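Ferulic acid decarboxylase 1 (Candida dubliniensis, PDB 4ZAD) probably catalyses the reversible decarboxylation of cinnamic, ferulic and p-coumaric acids to their vinyl products, using prenylated FMN and manganese. Local coordinates at residues A[256-261]-A[307-312]; A[478-481]-A[485-488]. All blocks are in the same frame, centred on the assembly; numbering follows the deposited sequence.

Interaction 1 of 2, residues A[256-261]-A[307-312]; sequences KCETND and VNHISY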
# COMPACT_ATOMS: atom_id res chain seq x y z
N LYS A 256 -42.35 3.72 -21.27
CA LYS A 256 -43.18 3.41 -20.12
C LYS A 256 -43.24 1.91 -19.82
O LYS A 256 -43.31 1.08 -20.72
CB LYS A 256 -44.59 3.95 -20.35
CG LYS A 256 -45.48 4.01 -19.12
CD LYS A 256 -46.96 4.23 -19.52
CE LYS A 256 -47.98 3.33 -18.72
NZ LYS A 256 -47.87 1.88 -18.97
N CYS A 257 -43.22 1.55 -18.55
CA CYS A 257 -43.43 0.13 -18.20
C CYS A 257 -44.77 -0.43 -18.73
O CYS A 257 -45.68 0.33 -19.06
CB CYS A 257 -43.34 -0.05 -16.68
SG CYS A 257 -41.69 0.14 -16.04
N GLU A 258 -44.89 -1.76 -18.78
CA GLU A 258 -46.20 -2.38 -19.01
C GLU A 258 -47.20 -2.28 -17.88
O GLU A 258 -48.38 -2.11 -18.16
CB GLU A 258 -46.07 -3.84 -19.37
CG GLU A 258 -45.39 -4.10 -20.69
CD GLU A 258 -46.00 -3.37 -21.90
OE1 GLU A 258 -47.25 -3.41 -22.14
OE2 GLU A 258 -45.18 -2.78 -22.64
N THR A 259 -46.77 -2.39 -16.63
CA THR A 259 -47.72 -2.51 -15.49
C THR A 259 -47.60 -1.44 -14.41
O THR A 259 -48.30 -1.54 -13.39
CB THR A 259 -47.51 -3.86 -14.73
OG1 THR A 259 -46.24 -3.84 -14.07
CG2 THR A 259 -47.62 -5.07 -15.69
N ASN A 260 -46.70 -0.47 -14.58
CA ASN A 260 -46.80 0.78 -13.83
C ASN A 260 -46.46 1.92 -14.77
O ASN A 260 -46.23 1.66 -15.94
CB ASN A 260 -46.00 0.79 -12.52
CG ASN A 260 -44.53 0.48 -12.70
OD1 ASN A 260 -43.76 1.31 -13.24
ND2 ASN A 260 -44.10 -0.71 -12.21
N ASP A 261 -46.50 3.17 -14.27
CA ASP A 261 -46.22 4.37 -15.08
C ASP A 261 -44.77 4.85 -14.92
O ASP A 261 -44.45 5.99 -15.25
CB ASP A 261 -47.16 5.55 -14.72
CG ASP A 261 -48.67 5.24 -14.96
OD1 ASP A 261 -49.03 4.41 -15.82
OD2 ASP A 261 -49.50 5.88 -14.26
N VAL A 307 -42.04 -8.90 -7.88
CA VAL A 307 -41.98 -8.73 -9.35
C VAL A 307 -43.28 -9.24 -9.98
O VAL A 307 -43.62 -10.40 -9.80
CB VAL A 307 -40.78 -9.54 -9.92
CG1 VAL A 307 -40.68 -9.45 -11.44
CG2 VAL A 307 -39.49 -9.10 -9.26
N ASN A 308 -44.01 -8.38 -10.70
CA ASN A 308 -45.23 -8.75 -11.41
C ASN A 308 -45.03 -8.93 -12.91
O ASN A 308 -45.88 -9.48 -13.57
CB ASN A 308 -46.33 -7.66 -11.25
CG ASN A 308 -46.73 -7.35 -9.77
OD1 ASN A 308 -47.15 -6.20 -9.48
ND2 ASN A 308 -46.62 -8.34 -8.86
N HIS A 309 -43.94 -8.43 -13.48
CA HIS A 309 -43.79 -8.42 -14.94
C HIS A 309 -42.32 -8.49 -15.27
O HIS A 309 -41.50 -8.24 -14.41
CB HIS A 309 -44.39 -7.14 -15.56
CG HIS A 309 -44.61 -7.23 -17.04
ND1 HIS A 309 -45.67 -7.91 -17.60
CD2 HIS A 309 -43.88 -6.75 -18.08
CE1 HIS A 309 -45.60 -7.81 -18.92
NE2 HIS A 309 -44.52 -7.12 -19.23
N ILE A 310 -42.01 -8.89 -16.50
CA ILE A 310 -40.65 -8.88 -17.02
C ILE A 310 -40.75 -8.74 -18.52
O ILE A 310 -41.55 -9.42 -19.19
CB ILE A 310 -39.86 -10.18 -16.74
CG1 ILE A 310 -39.56 -10.36 -15.25
CG2 ILE A 310 -38.51 -10.21 -17.55
CD1 ILE A 310 -38.92 -11.73 -14.93
N SER A 311 -39.94 -7.84 -19.06
CA SER A 311 -39.83 -7.67 -20.50
C SER A 311 -38.35 -7.90 -20.78
O SER A 311 -37.53 -7.59 -19.95
CB SER A 311 -40.32 -6.28 -20.92
OG SER A 311 -39.47 -5.23 -20.47
N TYR A 312 -38.02 -8.50 -21.93
CA TYR A 312 -36.63 -8.83 -22.26
C TYR A 312 -36.43 -9.05 -23.75
O TYR A 312 -37.33 -9.48 -24.46
CB TYR A 312 -36.17 -10.08 -21.50
CG TYR A 312 -36.95 -11.31 -21.86
CD1 TYR A 312 -38.14 -11.62 -21.24
CD2 TYR A 312 -36.49 -12.18 -22.83
CE1 TYR A 312 -38.86 -12.74 -21.58
CE2 TYR A 312 -37.22 -13.33 -23.18
CZ TYR A 312 -38.39 -13.59 -22.55
OH TYR A 312 -39.10 -14.69 -22.86
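Glu258 and Thr259, at the turn of the loop that follows strand 253-256, rest against the side chain of His309 on strand 300-312. Backbones stay well apart, Thr259 CA and His309 CA being 7.1 Å from each other, and no hydrogen bond spans the two segments.

Aliphatic carbons of the loop pack around one imidazole. Glu258 CB sits over a ring face in a CH-pi arrangement, 3.9 Å from the centroid of His309 and 23° off the ring normal, displaced toward the rim. Glu258 CG follows at 3.5 Å from NE2 of His309. The imidazole is carried out to this position because CG of His309 lies anti to the backbone N (chi1 -164°). Nearer the strand, Thr259 CG2 reaches His309 CB at 3.8 Å and also brushes CG and ND1, approaching the ring obliquely. The ring of His132 meets that of His309 from strand 131-134.

The polar groups of the loop find partners other than the imidazole. Glu258 bends at chi2 and turns its carboxylate away to a salt bridge with Lys129, which also donates to Lys256 O. Lys256 NZ in turn closes over the turn, bonding Cys257 O at 2.7 Å. The carboxylate of Glu273 takes the backbone N of Glu258 on one oxygen and OG1 of Thr259 on the other. The backbone of Glu273 faces both Asn308 and His309 in a classic beta bulge, so one residue of strand 270-277 ties the loop to the irregularity in the barrel-like sheet of this FMN-binding, Rift-related domain.

Glu258 OE1 remains 5.4 Å from NE2 of His309. The acid therefore meets the buried imidazole through its methylenes, and any electrostatic influence between them is probably modest beside the direct pairing with Lys129.

Interaction 2 of 2, residues A[478-481]-A[485-488]; sequences PKQF and DFEF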
# COMPACT_ATOMS: atom_id res chain seq x y z
N PRO A 478 4.07 20.58 9.57
CA PRO A 478 3.68 21.86 10.14
C PRO A 478 4.09 23.08 9.34
O PRO A 478 3.26 23.96 9.14
CB PRO A 478 4.37 21.86 11.49
CG PRO A 478 4.31 20.43 11.91
CD PRO A 478 4.44 19.62 10.61
N LYS A 479 5.31 23.12 8.84
CA LYS A 479 5.81 24.29 8.12
C LYS A 479 5.33 24.44 6.70
O LYS A 479 5.62 25.45 6.07
CB LYS A 479 7.35 24.33 8.10
CG LYS A 479 7.94 24.87 9.38
CD LYS A 479 9.41 25.27 9.18
CE LYS A 479 10.12 25.46 10.56
NZ LYS A 479 9.26 26.37 11.46
N GLN A 480 4.63 23.45 6.18
CA GLN A 480 3.97 23.58 4.89
C GLN A 480 2.76 24.49 5.03
O GLN A 480 2.26 24.98 4.03
CB GLN A 480 3.54 22.21 4.31
CG GLN A 480 4.69 21.39 3.61
CD GLN A 480 4.19 20.09 2.97
OE1 GLN A 480 3.72 19.16 3.65
NE2 GLN A 480 4.34 20.00 1.65
N PHE A 481 2.28 24.71 6.25
CA PHE A 481 1.17 25.64 6.48
C PHE A 481 1.61 27.09 6.61
O PHE A 481 0.75 27.96 6.67
CB PHE A 481 0.42 25.31 7.77
CG PHE A 481 -0.50 24.12 7.67
CD1 PHE A 481 -1.81 24.27 7.24
CD2 PHE A 481 -0.06 22.86 8.02
CE1 PHE A 481 -2.65 23.19 7.17
CE2 PHE A 481 -0.91 21.77 7.94
CZ PHE A 481 -2.21 21.94 7.53
N ASP A 485 8.10 28.48 0.79
CA ASP A 485 9.32 28.01 0.13
C ASP A 485 9.90 26.76 0.80
O ASP A 485 11.08 26.45 0.63
CB ASP A 485 10.35 29.16 0.05
CG ASP A 485 9.82 30.37 -0.74
OD1 ASP A 485 9.61 30.23 -2.00
OD2 ASP A 485 9.58 31.42 -0.09
N PHE A 486 9.05 26.04 1.56
CA PHE A 486 9.44 24.81 2.26
C PHE A 486 9.92 23.77 1.23
O PHE A 486 9.23 23.49 0.26
CB PHE A 486 8.25 24.26 3.07
CG PHE A 486 8.57 23.04 3.88
CD1 PHE A 486 9.40 23.14 4.98
CD2 PHE A 486 8.05 21.77 3.53
CE1 PHE A 486 9.73 22.01 5.73
CE2 PHE A 486 8.36 20.63 4.26
CZ PHE A 486 9.20 20.74 5.37
N GLU A 487 11.12 23.23 1.41
CA GLU A 487 11.58 22.24 0.44
C GLU A 487 12.12 20.97 1.07
O GLU A 487 12.62 20.99 2.18
CB GLU A 487 12.61 22.81 -0.55
CG GLU A 487 13.98 23.13 0.05
CD GLU A 487 14.72 24.27 -0.70
OE1 GLU A 487 15.87 24.58 -0.32
OE2 GLU A 487 14.16 24.85 -1.67
N PHE A 488 11.95 19.88 0.33
CA PHE A 488 12.62 18.64 0.58
C PHE A 488 12.90 18.01 -0.75
O PHE A 488 12.23 18.31 -1.73
CB PHE A 488 11.80 17.74 1.49
CG PHE A 488 10.37 17.53 1.04
CD1 PHE A 488 10.04 16.49 0.20
CD2 PHE A 488 9.35 18.32 1.55
CE1 PHE A 488 8.71 16.28 -0.18
CE2 PHE A 488 8.04 18.12 1.19
CZ PHE A 488 7.71 17.09 0.32
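Gln480 and Phe486 bring their CA atoms to 6.2 Å as the chain doubles back, a 3-10 turn closed by Phe481 N to Pro478 O at 3.1 Å facing the irregular segment 485-488. The Phe486 ring enters the bend with CG anti to the backbone N (chi1 -177°) and touches both Lys479 and Gln480. Gln480 CG meets CD2 of Phe486 at 3.4 Å, a snug approach, while Lys479 CB comes to CD1 of Phe486 at 3.9 Å; both arrive obliquely. The rest of the lysine chain runs on away from the ring. This connection runs from strand 470-475 of the C-terminal domain's mixed sheet to the short strand 489-490, and it meets the second subunit, whose Gln459 packs on Phe486 and Pro478.

Beyond CG, Gln480 extends toward Phe488 and places NE2 4.2 Å from CE2 of Phe488, near the ring plane at its edge, with amide and ring planes 77° apart. Its OE1 accepts from the backbone N of Phe477, which helps set the rotation of the amide. Phe488 also forms an edge-to-face pair with Tyr293 of the second subunit.

Interactions 1 and 2 lie on opposite sides of the chain's centre, their own centres 61 Å apart and their nearest atoms about 50 Å apart, so neither touches the other. Both are remote from the prenylated-FMN and manganese sites, although strand 300-312 of interaction 1 belongs to the same antiparallel sheet as strand 173-176, which carries the manganese ligand Asn174. Interaction 2 follows the last strand in sequence, 470-475, of the five-stranded mixed sheet. They also differ in surroundings: 256-261 with 307-312 has no partner from another chain, whereas 478-481 with 485-488 takes part in the dimer interface.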